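Local coordinates for arginine--tRNA ligase (Campylobacter jejuni, PDB 3FNR), which catalyses the ATP-dependent joining of L-arginine to its cognate tRNA, with release of AMP and diphosphate, as a monomeric class I aminoacyl-tRNA synthetase, at residues Lys95-His100 / Tyr114-Ala119; Gly248-Met253 / Ile269-Met274; Asp301-Asp306 / Phe323-Leu328; Ala345-Val350 / Ser433-Ser438. The protein carries 1 engineered substitution. One frame throughout, in Å; residues are numbered along the deposited sequence. Where two conformers were deposited one is given.

The four contacts follow one another along the chain without overlapping. Contacts 1, 2 and 3 lie in the class I catalytic domain, whereas contact 4 belongs to the DALR anticodon-binding domain. Contacts 2 and 3 reach the same mixed sheet through the neighbouring parallel strands 267-279 and 321-324; their centres are 29 Å apart and their nearest atoms about 8 Å. Contact 1 joins helices 80-98 and 113-126. The centres of contacts 1 and 4 are 52 Å apart. Contact 3 sits closest to the helical domain: strand 321-324 is followed in the chain by helix 336-353, which carries half of contact 4, 25 Å away between centres. The catalytic sheet thus leads, after a short connection, into the anticodon-binding helices.

Contact 1: residues Lys95-His100 / Tyr114-Ala119; sequences KESILH and YIVDLA
Ile98 and Ala119 make the main apolar touch between the C-terminal end of helix 80-98 and the early turns of helix 113-126. The Ile98 methyl CD1 lies 4.1 Å from Ala119 CB, an ordinary van der Waals distance. CG1 stands beside the backbone N and anti to the carbonyl carbon (chi1 -59°), and the chain runs on extended through chi2 (166°), which carries CD1 across to the other helix. A long branched side chain on one helix and a single methyl on the other suit each other here, for the small alanine lets the isoleucine reach the facing backbone. Phe123 and Lys120, farther along helix 113-126, also touch Ile98, while Ser93 and Val94 of helix 80-98 touch Ala119.

The second kind of contact sets a methyl against a peptide group. Ile98 CD1 is 3.5 Å from Ala119 O and 3.6 Å from Ala119 C, so the methyl covers part of this carbonyl.

At the exposed margin a hydroxyl meets a methyl: Ser97 OG approaches Val116 CG1 to 4.4 Å, a loose touch beside the closest backbone pairing, 7.5 Å between Ser97 CA and Val116 CA. The hydroxyl is hydrogen-bonded to the carbonyl O of Ser93, one turn back in its own helix, a common way for serine to satisfy itself within a helix.

With van der Waals contact and no polar bond between the segments, this corner of the helical pair within the catalytic domain depends mainly on fit of shape.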
# COMPACT_ATOMS: atom_id res chain seq x y z
N LYS A 95 -34.36 -1.50 11.69
CA LYS A 95 -35.78 -1.15 11.65
C LYS A 95 -36.53 -1.65 10.42
O LYS A 95 -37.70 -2.04 10.52
CB LYS A 95 -35.95 0.37 11.78
CG LYS A 95 -35.80 0.90 13.20
CD LYS A 95 -36.07 2.40 13.28
CE LYS A 95 -36.08 2.90 14.72
NZ LYS A 95 -36.18 4.39 14.81
N GLU A 96 -35.87 -1.67 9.26
CA GLU A 96 -36.56 -2.01 8.01
C GLU A 96 -36.35 -3.44 7.53
O GLU A 96 -37.28 -4.06 7.02
CB GLU A 96 -36.21 -1.02 6.90
CG GLU A 96 -37.32 -0.85 5.87
CD GLU A 96 -36.97 0.15 4.78
OE1 GLU A 96 -37.74 1.12 4.60
OE2 GLU A 96 -35.93 -0.03 4.11
N SER A 97 -35.14 -3.97 7.68
CA SER A 97 -34.84 -5.32 7.19
C SER A 97 -35.01 -6.42 8.25
O SER A 97 -35.19 -7.59 7.91
CB SER A 97 -33.44 -5.39 6.53
OG SER A 97 -32.39 -5.47 7.49
N ILE A 98 -34.98 -6.04 9.52
CA ILE A 98 -35.11 -7.00 10.63
C ILE A 98 -36.43 -6.77 11.39
O ILE A 98 -37.11 -7.74 11.77
CB ILE A 98 -33.88 -6.97 11.59
CG1 ILE A 98 -32.59 -7.30 10.81
CG2 ILE A 98 -34.05 -7.94 12.77
CD1 ILE A 98 -31.30 -6.98 11.56
N LEU A 99 -36.79 -5.51 11.58
CA LEU A 99 -38.00 -5.15 12.32
C LEU A 99 -39.20 -4.79 11.43
O LEU A 99 -40.32 -4.64 11.92
CB LEU A 99 -37.70 -4.03 13.33
CG LEU A 99 -37.62 -4.36 14.82
CD1 LEU A 99 -36.82 -5.62 15.11
CD2 LEU A 99 -37.05 -3.17 15.60
N HIS A 100 -38.94 -4.64 10.12
CA HIS A 100 -39.96 -4.50 9.06
C HIS A 100 -40.92 -3.31 9.14
O HIS A 100 -42.05 -3.39 8.65
CB HIS A 100 -40.79 -5.80 8.90
CG HIS A 100 -39.97 -7.03 8.67
ND1 HIS A 100 -39.30 -7.27 7.49
CD2 HIS A 100 -39.73 -8.10 9.47
CE1 HIS A 100 -38.67 -8.44 7.58
NE2 HIS A 100 -38.92 -8.96 8.76
N TYR A 114 -22.91 -5.03 3.55
CA TYR A 114 -22.16 -4.92 4.81
C TYR A 114 -22.98 -4.29 5.93
O TYR A 114 -22.80 -4.63 7.10
CB TYR A 114 -20.83 -4.19 4.61
CG TYR A 114 -20.91 -2.67 4.68
CD1 TYR A 114 -21.34 -1.92 3.59
CD2 TYR A 114 -20.54 -1.99 5.85
CE1 TYR A 114 -21.41 -0.53 3.65
CE2 TYR A 114 -20.61 -0.60 5.92
CZ TYR A 114 -21.05 0.12 4.83
OH TYR A 114 -21.12 1.50 4.90
N ILE A 115 -23.88 -3.37 5.56
CA ILE A 115 -24.71 -2.67 6.54
C ILE A 115 -25.79 -3.59 7.11
O ILE A 115 -26.13 -3.49 8.30
CB ILE A 115 -25.27 -1.31 5.99
CG1 ILE A 115 -25.20 -0.22 7.07
CG2 ILE A 115 -26.70 -1.42 5.46
CD1 ILE A 115 -23.83 0.42 7.21
N VAL A 116 -26.30 -4.51 6.29
CA VAL A 116 -27.34 -5.43 6.74
C VAL A 116 -26.76 -6.60 7.55
O VAL A 116 -27.42 -7.09 8.46
CB VAL A 116 -28.32 -5.89 5.60
CG1 VAL A 116 -28.92 -4.69 4.87
CG2 VAL A 116 -27.65 -6.84 4.61
N ASP A 117 -25.53 -7.01 7.23
CA ASP A 117 -24.83 -8.07 7.99
C ASP A 117 -24.49 -7.60 9.40
O ASP A 117 -24.61 -8.34 10.38
CB ASP A 117 -23.55 -8.51 7.28
CG ASP A 117 -23.80 -9.13 5.91
OD1 ASP A 117 -22.82 -9.32 5.16
OD2 ASP A 117 -24.97 -9.42 5.57
N LEU A 118 -24.05 -6.34 9.48
CA LEU A 118 -23.66 -5.70 10.72
C LEU A 118 -24.88 -5.41 11.59
O LEU A 118 -24.81 -5.52 12.82
CB LEU A 118 -22.92 -4.40 10.39
CG LEU A 118 -22.11 -3.62 11.42
CD1 LEU A 118 -21.07 -4.50 12.11
CD2 LEU A 118 -21.45 -2.46 10.71
N ALA A 119 -26.00 -5.07 10.95
CA ALA A 119 -27.30 -4.90 11.62
C ALA A 119 -27.80 -6.21 12.25
O ALA A 119 -28.41 -6.19 13.32
CB ALA A 119 -28.32 -4.38 10.65

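Contact 2: residues Gly248-Met253 / Ile269-Met274; sequences GYIPRM and IILAQM
Ile250 and Ile269 form the tight part of this contact, their branched side chains sliding past each other in opposite directions. The terminal methyl Ile250 CD1 rests 3.8 Å from Ile269 CG2 and 4.0 Å from Ile269 CB. Alongside, the partners are exchanged: Ile250 CG2 meets Ile269 CG1 at 4.0 Å. Both residues hold CG1 beside the backbone N, but beyond it they differ. Ile250 is extended (chi2 176°) and reaches toward the strand, whereas Ile269 folds back (chi2 -60°), giving the visitor its CB and CG2 to lie against.

This is a helix packed on two parallel strands of a mixed sheet. Strand 237-243, helix 250-258 and strand 267-279 make a beta-alpha-beta unit in the nucleotide-binding (Rossmann-like) core of a class I synthetase, and Trp242 of the first strand touches both isoleucines. Beta-branched isoleucine suits the extended strand at 269, and on the helix its long arm bridges to the sheet, where Ile269 and Leu271 point to the same face.

Packing is looser toward Leu271, whose CD2 comes only to 4.4 Å from Ile250 CD1. Away from the isoleucines, around the start of the helix, the character becomes polar: Tyr249 CD2 stands 3.3 Å above one face of the Arg252 guanidinium, offset toward the rim of that group, and Arg252 NH1 gives a weak hydrogen bond to Gly248 O (3.3 Å). The Tyr249 hydroxyl is hydrogen-bonded to Asp223 of helix 219-231.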
# COMPACT_ATOMS: atom_id res chain seq x y z
N GLY A 248 -4.37 20.47 -4.12
CA GLY A 248 -4.57 21.85 -3.63
C GLY A 248 -4.47 22.03 -2.13
O GLY A 248 -4.42 23.15 -1.63
N TYR A 249 -4.44 20.91 -1.41
CA TYR A 249 -4.38 20.89 0.04
C TYR A 249 -2.94 20.89 0.56
O TYR A 249 -2.70 21.14 1.73
CB TYR A 249 -5.11 19.63 0.52
CG TYR A 249 -5.53 19.60 1.96
CD1 TYR A 249 -4.77 18.91 2.91
CD2 TYR A 249 -6.71 20.22 2.39
CE1 TYR A 249 -5.17 18.84 4.24
CE2 TYR A 249 -7.12 20.16 3.73
CZ TYR A 249 -6.33 19.47 4.64
OH TYR A 249 -6.71 19.40 5.96
N ILE A 250 -1.98 20.61 -0.33
CA ILE A 250 -0.56 20.57 0.05
C ILE A 250 -0.03 21.89 0.65
O ILE A 250 0.51 21.86 1.76
CB ILE A 250 0.37 20.01 -1.08
CG1 ILE A 250 -0.06 18.60 -1.49
CG2 ILE A 250 1.83 19.98 -0.62
CD1 ILE A 250 0.75 18.00 -2.65
N PRO A 251 -0.22 23.05 -0.04
CA PRO A 251 0.39 24.28 0.49
C PRO A 251 -0.05 24.69 1.90
O PRO A 251 0.78 25.18 2.66
CB PRO A 251 -0.06 25.35 -0.52
CG PRO A 251 -0.29 24.60 -1.76
CD PRO A 251 -0.94 23.34 -1.29
N ARG A 252 -1.32 24.47 2.26
CA ARG A 252 -1.81 24.83 3.60
C ARG A 252 -1.25 23.93 4.70
O ARG A 252 -1.14 24.36 5.85
CB ARG A 252 -3.35 24.86 3.66
CG ARG A 252 -4.04 23.50 3.70
CD ARG A 252 -5.53 23.61 3.43
NE ARG A 252 -5.77 23.86 2.01
CZ ARG A 252 -6.96 23.82 1.43
NH1 ARG A 252 -7.06 24.06 0.14
NH2 ARG A 252 -8.04 23.52 2.14
N MET A 253 -0.88 22.70 4.35
CA MET A 253 -0.30 21.80 5.32
C MET A 253 1.17 22.11 5.53
O MET A 253 1.65 22.11 6.66
CB MET A 253 -0.56 20.34 4.94
CG MET A 253 -0.38 19.31 6.09
SD MET A 253 -1.37 19.52 7.61
CE MET A 253 -2.88 20.10 6.94
N ILE A 269 4.86 14.55 0.36
CA ILE A 269 3.53 14.12 -0.08
C ILE A 269 3.65 13.35 -1.40
O ILE A 269 4.12 13.88 -2.40
CB ILE A 269 2.54 15.32 -0.30
CG1 ILE A 269 2.52 16.29 0.89
CG2 ILE A 269 1.14 14.80 -0.62
CD1 ILE A 269 2.11 15.69 2.22
N ILE A 270 3.22 12.09 -1.38
CA ILE A 270 3.13 11.27 -2.59
C ILE A 270 1.68 11.21 -3.07
O ILE A 270 0.79 10.89 -2.29
CB ILE A 270 3.66 9.85 -2.35
CG1 ILE A 270 5.17 9.88 -2.10
CG2 ILE A 270 3.31 8.91 -3.51
CD1 ILE A 270 5.73 8.58 -1.62
N LEU A 271 1.44 11.53 -4.33
CA LEU A 271 0.08 11.54 -4.87
C LEU A 271 -0.25 10.29 -5.68
O LEU A 271 0.44 9.96 -6.65
CB LEU A 271 -0.18 12.80 -5.69
CG LEU A 271 -0.19 14.16 -4.99
CD1 LEU A 271 -0.40 15.25 -6.03
CD2 LEU A 271 -1.27 14.27 -3.91
N ALA A 272 -1.30 9.59 -5.27
CA ALA A 272 -1.76 8.39 -5.94
C ALA A 272 -2.85 8.74 -6.95
O ALA A 272 -3.92 9.23 -6.57
CB ALA A 272 -2.27 7.37 -4.92
N GLN A 273 -2.58 8.49 -8.22
CA GLN A 273 -3.54 8.82 -9.27
C GLN A 273 -4.66 7.80 -9.44
O GLN A 273 -4.57 6.67 -8.95
CB GLN A 273 -2.85 9.10 -10.60
CG GLN A 273 -2.78 10.58 -10.93
CD GLN A 273 -4.04 11.15 -11.58
OE1 GLN A 273 -5.17 10.75 -11.26
NE2 GLN A 273 -3.85 12.09 -12.49
N MET A 274 -5.71 8.23 -10.13
CA MET A 274 -6.89 7.40 -10.38
C MET A 274 -6.56 6.15 -11.20
O MET A 274 -5.66 6.16 -12.06
CB MET A 274 -7.98 8.22 -11.09
CG MET A 274 -9.41 7.79 -10.76
SD MET A 274 -10.04 8.52 -9.24
CE MET A 274 -11.74 7.96 -9.27

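Contact 3: residues Asp301-Asp306 / Phe323-Leu328; sequences DEIGSD and FDISDL
Ile303, Ile325 and Leu328 carry this contact, which joins the end of helix 296-303 to the 3-10 turn that follows strand 321-324, which pairs in parallel with strand 267-279 in the sheet of the catalytic domain. Ile303 has the most surface buried. Its CG1 occupies the crowded position between backbone N and carbonyl carbon (chi1 73°), which sets CG2 beside the N, where it touches both partners. Leu328 CD1 lies 3.8 Å from Ile303 CB and equally near CG2. Ile303 CG2 also meets Ile325 CB at 4.1 Å, the two isoleucine side chains crossing at about a right angle. Compact branched residues suit this junction because methyls can be offered in several directions at once.

Ile325, buried, turns its other end to Glu302, where the end of the extended acid chain brings its carboxylate against CD1, these side chains also crossing at about a right angle. The carboxylate has its polar partners elsewhere, in a salt bridge to Lys279 and a hydrogen bond to Tyr284.

Asp324, at the end of the strand, opens an Asx turn: OD1 accepts from Ser326 N (3.2 Å). On the Glu302 side, Ile325 CD1 stops 3.5 Å from Glu302 OE1.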
# COMPACT_ATOMS: atom_id res chain seq x y z
N ASP A 301 -11.30 -10.74 -4.56
CA ASP A 301 -12.06 -11.99 -4.71
C ASP A 301 -12.00 -12.49 -6.16
O ASP A 301 -11.84 -13.69 -6.41
CB ASP A 301 -13.52 -11.79 -4.30
CG ASP A 301 -13.71 -11.75 -2.78
OD1 ASP A 301 -12.91 -12.38 -2.05
OD2 ASP A 301 -14.67 -11.08 -2.32
N GLU A 302 -12.09 -11.56 -7.10
CA GLU A 302 -12.13 -11.89 -8.51
C GLU A 302 -10.74 -12.17 -9.09
O GLU A 302 -10.55 -13.19 -9.74
CB GLU A 302 -12.82 -10.78 -9.30
CG GLU A 302 -13.20 -11.16 -10.72
CD GLU A 302 -14.30 -10.30 -11.30
OE1 GLU A 302 -14.48 -10.32 -12.53
OE2 GLU A 302 -15.00 -9.60 -10.53
N ILE A 303 -9.78 -11.27 -8.85
CA ILE A 303 -8.48 -11.39 -9.50
C ILE A 303 -7.36 -12.02 -8.65
O ILE A 303 -6.34 -12.43 -9.18
CB ILE A 303 -8.00 -10.05 -10.10
CG1 ILE A 303 -7.56 -9.07 -9.00
CG2 ILE A 303 -9.09 -9.46 -11.02
CD1 ILE A 303 -6.86 -7.83 -9.51
N GLY A 304 -7.56 -12.10 -7.33
CA GLY A 304 -6.51 -12.61 -6.46
C GLY A 304 -5.53 -11.54 -6.05
O GLY A 304 -5.38 -10.51 -6.72
N SER A 305 -4.84 -11.80 -4.93
CA SER A 305 -3.93 -10.84 -4.30
C SER A 305 -2.72 -10.47 -5.14
O SER A 305 -2.38 -9.28 -5.25
CB SER A 305 -3.47 -11.40 -2.95
OG SER A 305 -2.64 -10.46 -2.27
N ASP A 306 -2.06 -11.47 -5.72
CA ASP A 306 -0.87 -11.26 -6.56
C ASP A 306 -1.14 -10.29 -7.70
O ASP A 306 -0.34 -9.39 -7.95
CB ASP A 306 -0.36 -12.58 -7.12
CG ASP A 306 0.03 -13.57 -6.04
OD1 ASP A 306 0.29 -13.15 -4.89
OD2 ASP A 306 0.09 -14.78 -6.34
N PHE A 323 -6.26 -0.81 -16.71
CA PHE A 323 -5.98 -2.23 -16.87
C PHE A 323 -7.24 -3.03 -17.12
O PHE A 323 -8.26 -2.82 -16.47
CB PHE A 323 -5.24 -2.78 -15.65
CG PHE A 323 -4.49 -4.05 -15.93
CD1 PHE A 323 -3.17 -4.00 -16.38
CD2 PHE A 323 -5.09 -5.29 -15.74
CE1 PHE A 323 -2.47 -5.17 -16.66
CE2 PHE A 323 -4.40 -6.46 -16.01
CZ PHE A 323 -3.08 -6.40 -16.47
N ASP A 324 -7.16 -3.95 -18.08
CA ASP A 324 -8.24 -4.89 -18.36
C ASP A 324 -7.94 -6.22 -17.66
O ASP A 324 -6.94 -6.88 -17.97
CB ASP A 324 -8.42 -5.10 -19.86
CG ASP A 324 -9.81 -5.63 -20.23
OD1 ASP A 324 -10.37 -6.46 -19.48
OD2 ASP A 324 -10.35 -5.21 -21.28
N ILE A 325 -8.84 -6.60 -16.76
CA ILE A 325 -8.67 -7.81 -15.94
C ILE A 325 -8.85 -9.13 -16.70
O ILE A 325 -8.58 -10.21 -16.15
CB ILE A 325 -9.58 -7.78 -14.69
CG1 ILE A 325 -11.06 -7.90 -15.08
CG2 ILE A 325 -9.30 -6.54 -13.84
CD1 ILE A 325 -11.97 -8.32 -13.94
N SER A 326 -9.32 -9.04 -17.94
CA SER A 326 -9.49 -10.21 -18.81
C SER A 326 -8.14 -10.75 -19.28
O SER A 326 -8.04 -11.89 -19.74
CB SER A 326 -10.37 -9.85 -20.01
OG SER A 326 -9.77 -8.83 -20.79
N ASP A 327 -7.11 -9.91 -19.16
CA ASP A 327 -5.73 -10.28 -19.52
C ASP A 327 -5.16 -11.36 -18.60
O ASP A 327 -4.24 -12.08 -18.97
CB ASP A 327 -4.83 -9.04 -19.48
CG ASP A 327 -5.25 -7.95 -20.47
OD1 ASP A 327 -4.51 -6.96 -20.60
OD2 ASP A 327 -6.32 -8.08 -21.11
N LEU A 328 -5.74 -11.48 -17.40
CA LEU A 328 -5.32 -12.47 -16.40
C LEU A 328 -5.85 -13.88 -16.69
O LEU A 328 -5.62 -14.81 -15.91
CB LEU A 328 -5.75 -12.01 -15.01
CG LEU A 328 -5.46 -10.55 -14.67
CD1 LEU A 328 -6.14 -10.16 -13.39
CD2 LEU A 328 -3.96 -10.26 -14.60

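Contact 4: residues Ala345-Val350 / Ser433-Ser438; sequences ARIHQV and SLVALS
Ile347 reaches Val435 and Ala436 of the facing helix, one side chain carrying the part of segment 345-350 in the contact. Before it, Ala345 and Arg346 serve the helix and its other neighbours: Ala345 O accepts the backbone N of Gln349, and the Arg346 guanidinium is hydrogen-bonded to Asn415 and His411.

At Ile347 the chain comes closest, 6.7 Å between its CA and that of Ala436. The methyl CD1 lies 3.7 Å from Ala436 N and 4.0 Å from Val435 CG1, while CG2 touches Ala436 CB at 3.9 Å. With CG1 beside the backbone N (chi1 -67°), CG2 and CD1 both face the alanine methyl, at equal distances. Alanine suits the spot, since its small side chain allows the isoleucine to lie against the backbone, and Val435 supplies a further methyl next to CD1. Phe410 of helix 398-416 also packs on Ile347.

The helices, 336-353 and 425-445, belong to the all-helical DALR anticodon-binding domain. Their segments 345-350 and 433-438 run roughly antiparallel, the axes at 144° and 9.4 Å at closest approach.

Continuing along the segment, His348 turns its ring from the partner helix and touches Asn452, while Gln349 sends NE2 to a hydrogen bond with Asn452 O near the chain's end. Val350, a further apolar residue and buried like Ile347, packs on Tyr414 of helix 398-416.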
# COMPACT_ATOMS: atom_id res chain seq x y z
N ALA A 345 8.83 -21.29 -11.75
CA ALA A 345 8.38 -22.69 -11.75
C ALA A 345 9.17 -23.56 -12.74
O ALA A 345 9.47 -24.72 -12.45
CB ALA A 345 6.90 -22.76 -12.06
N ARG A 346 9.50 -22.99 -13.90
CA ARG A 346 10.29 -23.67 -14.91
C ARG A 346 11.68 -24.05 -14.38
O ARG A 346 12.18 -25.14 -14.68
CB ARG A 346 10.39 -22.80 -16.17
CG ARG A 346 10.40 -23.59 -17.45
CD ARG A 346 9.36 -23.14 -18.46
NE ARG A 346 9.79 -22.04 -19.32
CZ ARG A 346 10.46 -22.17 -20.46
NH1 ARG A 346 10.83 -23.36 -20.92
NH2 ARG A 346 10.78 -21.08 -21.16
N ILE A 347 12.27 -23.16 -13.58
CA ILE A 347 13.56 -23.40 -12.92
C ILE A 347 13.44 -24.51 -11.89
O ILE A 347 14.29 -25.41 -11.83
CB ILE A 347 14.12 -22.11 -12.26
CG1 ILE A 347 14.49 -21.09 -13.33
CG2 ILE A 347 15.36 -22.42 -11.40
CD1 ILE A 347 14.48 -19.66 -12.90
N HIS A 348 12.39 -24.45 -11.07
CA HIS A 348 12.13 -25.46 -10.05
C HIS A 348 11.99 -26.86 -10.66
O HIS A 348 12.51 -27.84 -10.11
CB HIS A 348 10.88 -25.10 -9.24
CG HIS A 348 10.62 -26.02 -8.09
ND1 HIS A 348 11.26 -25.89 -6.88
CD2 HIS A 348 9.80 -27.09 -7.97
CE1 HIS A 348 10.84 -26.84 -6.06
NE2 HIS A 348 9.95 -27.58 -6.70
N GLN A 349 11.32 -26.93 -11.81
CA GLN A 349 11.10 -28.19 -12.51
C GLN A 349 12.34 -28.77 -13.18
O GLN A 349 12.54 -29.99 -13.14
CB GLN A 349 9.96 -28.05 -13.53
CG GLN A 349 8.61 -28.58 -13.03
CD GLN A 349 8.18 -28.02 -11.68
OE1 GLN A 349 8.29 -28.68 -10.65
NE2 GLN A 349 7.69 -26.78 -11.69
N VAL A 350 13.18 -27.92 -13.77
CA VAL A 350 14.42 -28.39 -14.39
C VAL A 350 15.40 -28.96 -13.34
O VAL A 350 16.12 -29.91 -13.61
CB VAL A 350 15.07 -27.33 -15.37
CG1 VAL A 350 15.71 -26.17 -14.63
CG2 VAL A 350 16.08 -27.99 -16.28
N SER A 433 19.39 -20.92 -10.69
CA SER A 433 19.13 -20.81 -9.26
C SER A 433 19.20 -19.36 -8.81
O SER A 433 18.48 -18.94 -7.90
CB SER A 433 20.10 -21.66 -8.44
OG SER A 433 21.38 -21.06 -8.39
N LEU A 434 20.06 -18.60 -9.48
CA LEU A 434 20.19 -17.18 -9.20
C LEU A 434 19.03 -16.35 -9.77
O LEU A 434 18.58 -15.40 -9.14
CB LEU A 434 21.53 -16.68 -9.72
CG LEU A 434 22.00 -15.33 -9.22
CD1 LEU A 434 22.26 -15.34 -7.71
CD2 LEU A 434 23.25 -15.02 -9.97
N VAL A 435 18.55 -16.72 -10.96
CA VAL A 435 17.35 -16.11 -11.56
C VAL A 435 16.11 -16.36 -10.69
O VAL A 435 15.35 -15.44 -10.41
CB VAL A 435 17.12 -16.61 -13.01
CG1 VAL A 435 15.86 -16.00 -13.62
CG2 VAL A 435 18.34 -16.30 -13.89
N ALA A 436 15.95 -17.60 -10.24
CA ALA A 436 14.87 -17.95 -9.33
C ALA A 436 14.91 -17.11 -8.05
O ALA A 436 13.87 -16.71 -7.54
CB ALA A 436 14.92 -19.44 -9.00
N LEU A 437 16.12 -16.83 -7.57
CA LEU A 437 16.32 -16.08 -6.34
C LEU A 437 15.94 -14.61 -6.48
O LEU A 437 15.30 -14.05 -5.59
CB LEU A 437 17.76 -16.23 -5.83
CG LEU A 437 18.17 -15.48 -4.55
CD1 LEU A 437 17.35 -15.90 -3.34
CD2 LEU A 437 19.66 -15.63 -4.29
N SER A 438 16.30 -14.00 -7.61
CA SER A 438 15.91 -12.63 -7.93
C SER A 438 14.40 -12.48 -8.10
O SER A 438 13.82 -11.49 -7.66
CB SER A 438 16.61 -12.14 -9.19
OG SER A 438 18.01 -12.08 -8.97